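Local structure of putative methylthioribose-1-phosphate isomerase (Archaeoglobus fulgidus, 1T5O) at residues A[131-143]-A[319-331]. The protein probably catalyses the interconversion of methylthioribose-1-phosphate and methylthioribulose-1-phosphate, an isomerisation in methionine biosynthesis. Residues are numbered along the deposited sequence; the frame is centred on the assembly and turned at random.
Sequences ERNRKMGEYGAEL and ALITEYGVIYPPY
The ring of Tyr139 lies flat on Gly325, at the tip of a β-hairpin whose strands, 319-322 and 325-327, form one margin of the Rossmann-like sheet; the C-terminal end of helix 111-141 packs across it, the axes of its 131-141 part and strand 319-322 at 142°. This is a CH-pi contact: Gly325 CA sits 3.5 Å from the ring centroid, only 6° off the normal. Chi1 of -79° keeps CG of Tyr139 beside its own backbone N and sets the ring against the type I turn from Thr322 to Gly325, with Glu323 O at the ring edge, 3.3 Å from CE1. With an alanine here, Gly325 CA would probably lose its aromatic cover and a gap would open beside the turn.

Apolar packing runs along the same helix face, from Met136 to Leu143. Ile321 CG2 fits against Gly140, 3.5 Å from its CA, where a side chain on the helix would clash, and Met136 CG borders the same methyl. Leu143 and Ile321 meet tip to tip, CD1 to CD1 at 3.7 Å, while Val326 CG2 packs loosely near Leu143 CD1 and Tyr139 CB.

Glu323 runs alongside Arg132, yet their charged ends are engaged separately: OE1 accepts from Lys267 N, and Arg132 NH1 makes a salt bridge with Asp129. Thr322 OG1 accepts from Tyr324 N in an ST turn and donates to Gly325 O. Extended Lys135 passes over Glu323 O, and one water bridges them, accepting from Lys135 NZ at 3.1 Å and donating to Glu323 O at 2.9 Å.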
loop_
_atom_site.group_PDB
_atom_site.type_symbol
_atom_site.label_atom_id
_atom_site.label_comp_id
_atom_site.label_asym_id
_atom_site.label_seq_id
_atom_site.Cartn_x
_atom_site.Cartn_y
_atom_site.Cartn_z
ATOM N N GLU A 131 22.990 19.823 -13.679
ATOM C CA GLU A 131 23.204 21.146 -13.092
ATOM C C GLU A 131 21.923 21.691 -12.456
ATOM O O GLU A 131 21.966 22.242 -11.359
ATOM C CB GLU A 131 23.790 22.120 -14.147
ATOM C CG GLU A 131 22.978 22.354 -15.408
ATOM C CD GLU A 131 23.756 23.146 -16.501
ATOM O OE1 GLU A 131 23.132 24.011 -17.188
ATOM O OE2 GLU A 131 24.978 22.891 -16.671
ATOM N N ARG A 132 20.790 21.520 -13.141
ATOM C CA ARG A 132 19.476 21.939 -12.630
ATOM C C ARG A 132 19.133 21.281 -11.277
ATOM O O ARG A 132 18.613 21.929 -10.371
ATOM C CB ARG A 132 18.358 21.549 -13.616
ATOM C CG ARG A 132 17.955 22.648 -14.563
ATOM C CD ARG A 132 16.689 22.321 -15.388
ATOM N NE ARG A 132 16.940 21.415 -16.513
ATOM C CZ ARG A 132 16.675 20.110 -16.493
ATOM N NH1 ARG A 132 16.145 19.546 -15.403
ATOM N NH2 ARG A 132 16.940 19.360 -17.558
ATOM N N ASN A 133 19.401 19.988 -11.172
ATOM C CA ASN A 133 19.107 19.236 -9.947
ATOM C C ASN A 133 20.000 19.645 -8.796
ATOM O O ASN A 133 19.535 19.727 -7.667
ATOM C CB ASN A 133 19.226 17.727 -10.202
ATOM C CG ASN A 133 18.130 17.226 -11.107
ATOM O OD1 ASN A 133 17.071 17.837 -11.167
ATOM N ND2 ASN A 133 18.369 16.121 -11.819
ATOM N N ARG A 134 21.283 19.905 -9.074
ATOM C CA ARG A 134 22.212 20.352 -8.027
ATOM C C ARG A 134 21.820 21.759 -7.546
ATOM O O ARG A 134 21.888 22.070 -6.354
ATOM C CB ARG A 134 23.663 20.411 -8.541
ATOM C CG ARG A 134 24.354 19.073 -8.820
ATOM C CD ARG A 134 25.836 19.391 -8.999
ATOM N NE ARG A 134 26.617 18.437 -9.774
ATOM C CZ ARG A 134 27.374 18.789 -10.811
ATOM N NH1 ARG A 134 27.438 20.059 -11.187
ATOM N NH2 ARG A 134 28.060 17.879 -11.478
ATOM N N LYS A 135 21.431 22.624 -8.480
ATOM C CA LYS A 135 21.046 23.991 -8.104
ATOM C C LYS A 135 19.756 23.916 -7.248
ATOM O O LYS A 135 19.650 24.558 -6.192
ATOM C CB LYS A 135 20.817 24.837 -9.366
ATOM C CG LYS A 135 20.483 26.273 -9.052
ATOM C CD LYS A 135 20.625 27.180 -10.265
ATOM C CE LYS A 135 20.916 28.621 -9.831
ATOM N NZ LYS A 135 20.892 29.539 -11.017
ATOM N N MET A 136 18.791 23.124 -7.724
ATOM C CA MET A 136 17.519 22.912 -7.008
ATOM C C MET A 136 17.825 22.337 -5.619
ATOM O O MET A 136 17.228 22.728 -4.603
ATOM C CB MET A 136 16.644 21.913 -7.777
ATOM C CG MET A 136 15.348 21.554 -7.084
ATOM S SD MET A 136 14.543 20.169 -7.965
ATOM C CE MET A 136 14.288 20.880 -9.444
ATOM N N GLY A 137 18.759 21.396 -5.594
ATOM C CA GLY A 137 19.174 20.771 -4.356
ATOM C C GLY A 137 19.720 21.754 -3.322
ATOM O O GLY A 137 19.369 21.657 -2.130
ATOM N N GLU A 138 20.592 22.664 -3.767
ATOM C CA GLU A 138 21.189 23.675 -2.901
ATOM C C GLU A 138 20.105 24.573 -2.311
ATOM O O GLU A 138 20.160 24.918 -1.136
ATOM C CB GLU A 138 22.185 24.536 -3.685
ATOM C CG GLU A 138 23.436 23.791 -4.095
ATOM C CD GLU A 138 24.648 24.128 -3.237
ATOM O OE1 GLU A 138 24.632 23.875 -2.001
ATOM O OE2 GLU A 138 25.634 24.652 -3.818
ATOM N N TYR A 139 19.147 24.972 -3.138
ATOM C CA TYR A 139 18.033 25.795 -2.665
ATOM C C TYR A 139 17.222 25.004 -1.651
ATOM O O TYR A 139 16.893 25.517 -0.598
ATOM C CB TYR A 139 17.126 26.194 -3.811
ATOM C CG TYR A 139 17.633 27.320 -4.640
ATOM C CD1 TYR A 139 17.753 27.185 -6.031
ATOM C CD2 TYR A 139 17.911 28.563 -4.068
ATOM C CE1 TYR A 139 18.129 28.270 -6.828
ATOM C CE2 TYR A 139 18.289 29.651 -4.865
ATOM C CZ TYR A 139 18.391 29.492 -6.245
ATOM O OH TYR A 139 18.749 30.562 -7.051
ATOM N N GLY A 140 16.925 23.744 -1.961
ATOM C CA GLY A 140 16.137 22.931 -1.047
ATOM C C GLY A 140 16.849 22.579 0.242
ATOM O O GLY A 140 16.205 22.505 1.297
ATOM N N ALA A 141 18.167 22.352 0.175
ATOM C CA ALA A 141 18.944 21.997 1.364
ATOM C C ALA A 141 18.786 23.015 2.489
ATOM O O ALA A 141 18.924 22.681 3.662
ATOM C CB ALA A 141 20.463 21.831 0.997
ATOM N N GLU A 142 18.539 24.267 2.132
ATOM C CA GLU A 142 18.342 25.317 3.117
ATOM C C GLU A 142 17.096 25.063 3.980
ATOM O O GLU A 142 16.939 25.689 5.043
ATOM C CB GLU A 142 18.215 26.691 2.426
ATOM C CG GLU A 142 19.538 27.215 1.817
ATOM C CD GLU A 142 20.690 27.162 2.822
ATOM O OE1 GLU A 142 20.641 27.917 3.817
ATOM O OE2 GLU A 142 21.628 26.349 2.636
ATOM N N LEU A 143 16.217 24.163 3.523
ATOM C CA LEU A 143 14.983 23.811 4.262
ATOM C C LEU A 143 15.190 22.590 5.159
ATOM O O LEU A 143 14.284 22.130 5.848
ATOM C CB LEU A 143 13.845 23.492 3.285
ATOM C CG LEU A 143 13.542 24.597 2.289
ATOM C CD1 LEU A 143 12.525 24.081 1.263
ATOM C CD2 LEU A 143 13.044 25.818 3.000
ATOM N N ALA A 319 5.910 24.590 0.309
ATOM C CA ALA A 319 6.719 25.347 -0.626
ATOM C C ALA A 319 7.129 24.451 -1.779
ATOM O O ALA A 319 7.187 23.226 -1.635
ATOM C CB ALA A 319 7.993 25.912 0.095
ATOM N N LEU A 320 7.424 25.077 -2.916
ATOM C CA LEU A 320 7.893 24.383 -4.100
ATOM C C LEU A 320 9.413 24.653 -4.157
ATOM O O LEU A 320 9.853 25.776 -3.967
ATOM C CB LEU A 320 7.192 24.952 -5.353
ATOM C CG LEU A 320 5.660 24.875 -5.351
ATOM C CD1 LEU A 320 5.083 25.672 -6.513
ATOM C CD2 LEU A 320 5.210 23.410 -5.423
ATOM N N ILE A 321 10.207 23.611 -4.388
ATOM C CA ILE A 321 11.646 23.755 -4.487
ATOM C C ILE A 321 12.007 23.576 -5.957
ATOM O O ILE A 321 11.874 22.480 -6.487
ATOM C CB ILE A 321 12.384 22.666 -3.675
ATOM C CG1 ILE A 321 11.952 22.706 -2.206
ATOM C CG2 ILE A 321 13.894 22.897 -3.775
ATOM C CD1 ILE A 321 12.447 21.490 -1.397
ATOM N N THR A 322 12.491 24.637 -6.594
ATOM C CA THR A 322 12.836 24.600 -8.026
ATOM C C THR A 322 14.293 25.041 -8.250
ATOM O O THR A 322 14.959 25.439 -7.300
ATOM C CB THR A 322 11.898 25.562 -8.822
ATOM O OG1 THR A 322 12.326 26.925 -8.649
ATOM C CG2 THR A 322 10.439 25.415 -8.323
ATOM N N GLU A 323 14.786 24.980 -9.489
ATOM C CA GLU A 323 16.167 25.399 -9.758
ATOM C C GLU A 323 16.251 26.928 -9.802
ATOM O O GLU A 323 17.337 27.511 -9.936
ATOM C CB GLU A 323 16.691 24.804 -11.076
ATOM C CG GLU A 323 16.177 25.467 -12.368
ATOM C CD GLU A 323 14.856 24.880 -12.835
ATOM O OE1 GLU A 323 13.960 24.651 -11.988
ATOM O OE2 GLU A 323 14.709 24.668 -14.061
ATOM N N TYR A 324 15.095 27.570 -9.690
ATOM C CA TYR A 324 15.007 29.027 -9.690
ATOM C C TYR A 324 14.859 29.529 -8.258
ATOM O O TYR A 324 14.841 30.743 -8.010
ATOM C CB TYR A 324 13.799 29.492 -10.511
ATOM C CG TYR A 324 14.025 29.454 -12.000
ATOM C CD1 TYR A 324 14.289 30.628 -12.705
ATOM C CD2 TYR A 324 13.969 28.251 -12.706
ATOM C CE1 TYR A 324 14.485 30.609 -14.096
ATOM C CE2 TYR A 324 14.173 28.212 -14.085
ATOM C CZ TYR A 324 14.430 29.400 -14.779
ATOM O OH TYR A 324 14.627 29.384 -16.147
ATOM N N GLY A 325 14.756 28.592 -7.315
ATOM C CA GLY A 325 14.619 28.963 -5.923
ATOM C C GLY A 325 13.411 28.325 -5.247
ATOM O O GLY A 325 12.636 27.588 -5.878
ATOM N N VAL A 326 13.249 28.606 -3.956
ATOM C CA VAL A 326 12.110 28.073 -3.197
ATOM C C VAL A 326 10.923 29.032 -3.388
ATOM O O VAL A 326 11.063 30.235 -3.236
ATOM C CB VAL A 326 12.460 27.936 -1.680
ATOM C CG1 VAL A 326 11.241 27.437 -0.888
ATOM C CG2 VAL A 326 13.585 26.926 -1.511
ATOM N N ILE A 327 9.759 28.494 -3.722
ATOM C CA ILE A 327 8.573 29.315 -3.947
ATOM C C ILE A 327 7.507 29.075 -2.866
ATOM O O ILE A 327 7.085 27.934 -2.633
ATOM C CB ILE A 327 7.960 28.982 -5.319
ATOM C CG1 ILE A 327 9.036 29.092 -6.407
ATOM C CG2 ILE A 327 6.829 29.928 -5.646
ATOM C CD1 ILE A 327 8.487 28.723 -7.828
ATOM N N TYR A 328 7.042 30.152 -2.251
ATOM C CA TYR A 328 6.038 30.052 -1.187
ATOM C C TYR A 328 4.685 30.584 -1.610
ATOM O O TYR A 328 4.578 31.255 -2.631
ATOM C CB TYR A 328 6.466 30.866 0.032
ATOM C CG TYR A 328 7.708 30.384 0.690
ATOM C CD1 TYR A 328 8.952 30.907 0.330
ATOM C CD2 TYR A 328 7.655 29.414 1.680
ATOM C CE1 TYR A 328 10.105 30.474 0.942
ATOM C CE2 TYR A 328 8.812 28.976 2.304
ATOM C CZ TYR A 328 10.030 29.514 1.923
ATOM O OH TYR A 328 11.185 29.088 2.509
ATOM N N PRO A 329 3.632 30.297 -0.814
ATOM C CA PRO A 329 2.280 30.780 -1.129
ATOM C C PRO A 329 2.296 32.293 -0.903
ATOM O O PRO A 329 3.091 32.792 -0.116
ATOM C CB PRO A 329 1.393 30.063 -0.101
ATOM C CG PRO A 329 2.195 28.777 0.223
ATOM C CD PRO A 329 3.607 29.310 0.287
ATOM N N PRO A 330 1.440 33.043 -1.605
ATOM C CA PRO A 330 0.451 32.602 -2.603
ATOM C C PRO A 330 1.131 32.255 -3.944
ATOM O O PRO A 330 1.837 33.090 -4.536
ATOM C CB PRO A 330 -0.496 33.800 -2.697
ATOM C CG PRO A 330 0.447 34.980 -2.511
ATOM C CD PRO A 330 1.398 34.508 -1.413
ATOM N N TYR A 331 0.915 31.027 -4.412
ATOM C CA TYR A 331 1.522 30.556 -5.641
ATOM C C TYR A 331 1.102 31.340 -6.886
ATOM O O TYR A 331 1.915 31.540 -7.776
ATOM C CB TYR A 331 1.245 29.055 -5.807
ATOM C CG TYR A 331 1.881 28.233 -4.691
ATOM C CD1 TYR A 331 1.102 27.416 -3.855
ATOM C CD2 TYR A 331 3.258 28.295 -4.461
ATOM C CE1 TYR A 331 1.698 26.674 -2.805
ATOM C CE2 TYR A 331 3.861 27.569 -3.421
ATOM C CZ TYR A 331 3.080 26.760 -2.595
ATOM O OH TYR A 331 3.693 26.055 -1.571
HETATM O O HOH W 1 18.284 28.699 -12.433
#